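Local coordinates for glycerol-3-phosphate dehydrogenase [NAD(+)] (Dunaliella salina, PDB 6IUY), which probably interconverts dihydroxyacetone phosphate and glycerol 3-phosphate with NAD, and joins this dehydrogenase to a phosphatase-like domain so that glycerol can be made directly, at residues Ile426-Arg431 / Ile448-Asp453. Numbering follows the deposited sequence.
Sequences IAYANR and INLLAD
I426 N donates to N449 O (2.9 Å), and L451 N returns a bond to I426 O (3.1 Å); Y428 N continues the ladder onto L451 O (3.1 Å). This is parallel pairing of I426 with L450 and A427 with L451. The third bond runs nearly straight on from its carbonyl (C=O...N 174°), whereas the donors I426 N and L451 N stand about 30° out of the planes of the carbonyls they meet. On the face carrying I426, its CG2, anti to the backbone N, lies beside L450 CD2 (3.9 Å), while CG1 carries CD1 to I448 CD1 (4.0 Å). Y428 takes the rarer position between N and C (chi1 52°), which folds its ring back over the end of the partner strand. L451 O and A452 CA sit over one ring face, A452 CA as a CH-pi contact 4.2 Å from the centroid; R431 CA lies over the opposite face, and L450 CB meets the edge in plane. W437 and F441 of helix 431-441 pack on I426, closing a beta-alpha-beta unit at the edge of the dehydrogenase's Rossmann-type sheet. Beneath A427 CB, V454 and A457 begin the next helix, whose N-cap D453 accepts from G456 N through OD1 and bonds T510 OG1 through OD2. L451 O takes the N-H of Y428 and the CA-H of A427 beside the tyrosine ring, consistent with pairing held up to the strand ends.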
loop_
_atom_site.group_PDB
_atom_site.type_symbol
_atom_site.label_atom_id
_atom_site.label_comp_id
_atom_site.label_asym_id
_atom_site.label_seq_id
_atom_site.Cartn_x
_atom_site.Cartn_y
_atom_site.Cartn_z
ATOM N N ILE A 426 -5.921 12.070 8.131
ATOM C CA ILE A 426 -6.729 13.232 7.793
ATOM C C ILE A 426 -6.204 13.819 6.504
ATOM O O ILE A 426 -5.071 14.270 6.446
ATOM C CB ILE A 426 -6.736 14.299 8.913
ATOM C CG1 ILE A 426 -7.750 13.898 9.993
ATOM C CG2 ILE A 426 -7.099 15.663 8.336
ATOM C CD1 ILE A 426 -7.910 14.906 11.143
ATOM N N ALA A 427 -7.027 13.799 5.461
ATOM C CA ALA A 427 -6.635 14.356 4.184
ATOM C C ALA A 427 -7.189 15.766 4.072
ATOM O O ALA A 427 -8.402 15.944 3.992
ATOM C CB ALA A 427 -7.128 13.487 3.055
ATOM N N TYR A 428 -6.300 16.758 4.068
ATOM C CA TYR A 428 -6.704 18.161 4.194
ATOM C C TYR A 428 -6.985 18.814 2.854
ATOM O O TYR A 428 -6.352 18.496 1.839
ATOM C CB TYR A 428 -5.640 18.966 4.961
ATOM C CG TYR A 428 -4.221 18.847 4.434
ATOM C CD1 TYR A 428 -3.849 19.432 3.223
ATOM C CD2 TYR A 428 -3.244 18.166 5.157
ATOM C CE1 TYR A 428 -2.551 19.328 2.747
ATOM C CE2 TYR A 428 -1.938 18.069 4.689
ATOM C CZ TYR A 428 -1.605 18.653 3.488
ATOM O OH TYR A 428 -0.319 18.544 3.023
ATOM N N ALA A 429 -7.948 19.732 2.862
ATOM C CA ALA A 429 -8.335 20.470 1.669
ATOM C C ALA A 429 -7.226 21.441 1.298
ATOM O O ALA A 429 -6.961 21.694 0.126
ATOM C CB ALA A 429 -9.661 21.216 1.909
ATOM N N ASN A 430 -6.605 21.988 2.334
ATOM C CA ASN A 430 -5.437 22.842 2.224
ATOM C C ASN A 430 -4.690 22.705 3.533
ATOM O O ASN A 430 -5.252 22.206 4.502
ATOM C CB ASN A 430 -5.831 24.291 1.947
ATOM C CG ASN A 430 -7.074 24.694 2.693
ATOM O OD1 ASN A 430 -7.048 24.865 3.916
ATOM N ND2 ASN A 430 -8.186 24.826 1.966
ATOM N N ARG A 431 -3.434 23.125 3.572
ATOM C CA ARG A 431 -2.562 22.839 4.712
ATOM C C ARG A 431 -2.976 23.496 6.024
ATOM O O ARG A 431 -2.651 22.988 7.104
ATOM C CB ARG A 431 -1.124 23.267 4.394
ATOM C CG ARG A 431 -0.246 22.170 3.809
ATOM C CD ARG A 431 1.063 22.749 3.283
ATOM N NE ARG A 431 1.941 21.723 2.726
ATOM C CZ ARG A 431 3.031 21.989 2.011
ATOM N NH1 ARG A 431 3.363 23.252 1.760
ATOM N NH2 ARG A 431 3.781 20.997 1.537
ATOM N N ILE A 448 -2.860 10.606 14.374
ATOM C CA ILE A 448 -3.273 11.199 13.109
ATOM C C ILE A 448 -2.090 11.392 12.168
ATOM O O ILE A 448 -1.009 11.806 12.586
ATOM C CB ILE A 448 -3.971 12.543 13.336
ATOM C CG1 ILE A 448 -5.321 12.320 14.025
ATOM C CG2 ILE A 448 -4.148 13.281 12.026
ATOM C CD1 ILE A 448 -6.398 11.816 13.104
ATOM N N ASN A 449 -2.324 11.085 10.898
ATOM C CA ASN A 449 -1.351 11.255 9.836
ATOM C C ASN A 449 -1.919 12.196 8.774
ATOM O O ASN A 449 -2.985 11.915 8.209
ATOM C CB ASN A 449 -1.009 9.872 9.248
ATOM C CG ASN A 449 -0.051 9.940 8.080
ATOM O OD1 ASN A 449 0.745 10.873 7.956
ATOM N ND2 ASN A 449 -0.118 8.931 7.211
ATOM N N LEU A 450 -1.231 13.307 8.494
ATOM C CA LEU A 450 -1.732 14.278 7.505
ATOM C C LEU A 450 -1.289 13.941 6.089
ATOM O O LEU A 450 -0.137 13.610 5.834
ATOM C CB LEU A 450 -1.294 15.711 7.846
ATOM C CG LEU A 450 -1.873 16.360 9.101
ATOM C CD1 LEU A 450 -1.334 17.777 9.262
ATOM C CD2 LEU A 450 -3.391 16.385 9.103
ATOM N N LEU A 451 -2.228 14.039 5.163
ATOM C CA LEU A 451 -1.999 13.643 3.793
ATOM C C LEU A 451 -2.662 14.682 2.942
ATOM O O LEU A 451 -3.690 15.217 3.343
ATOM C CB LEU A 451 -2.600 12.274 3.502
ATOM C CG LEU A 451 -1.698 11.056 3.442
ATOM C CD1 LEU A 451 -0.834 11.010 4.656
ATOM C CD2 LEU A 451 -2.573 9.819 3.359
ATOM N N ALA A 452 -2.106 14.959 1.767
ATOM C CA ALA A 452 -2.746 15.905 0.874
ATOM C C ALA A 452 -3.792 15.229 -0.020
ATOM O O ALA A 452 -4.649 15.917 -0.583
ATOM C CB ALA A 452 -1.713 16.613 0.041
ATOM N N ASP A 453 -3.753 13.894 -0.126
ATOM C CA ASP A 453 -4.577 13.167 -1.113
ATOM C C ASP A 453 -6.033 12.936 -0.676
ATOM O O ASP A 453 -6.404 11.810 -0.309
ATOM C CB ASP A 453 -3.941 11.795 -1.449
ATOM C CG ASP A 453 -4.645 11.088 -2.610
ATOM O OD1 ASP A 453 -5.664 11.608 -3.118
ATOM O OD2 ASP A 453 -4.187 10.003 -3.026
#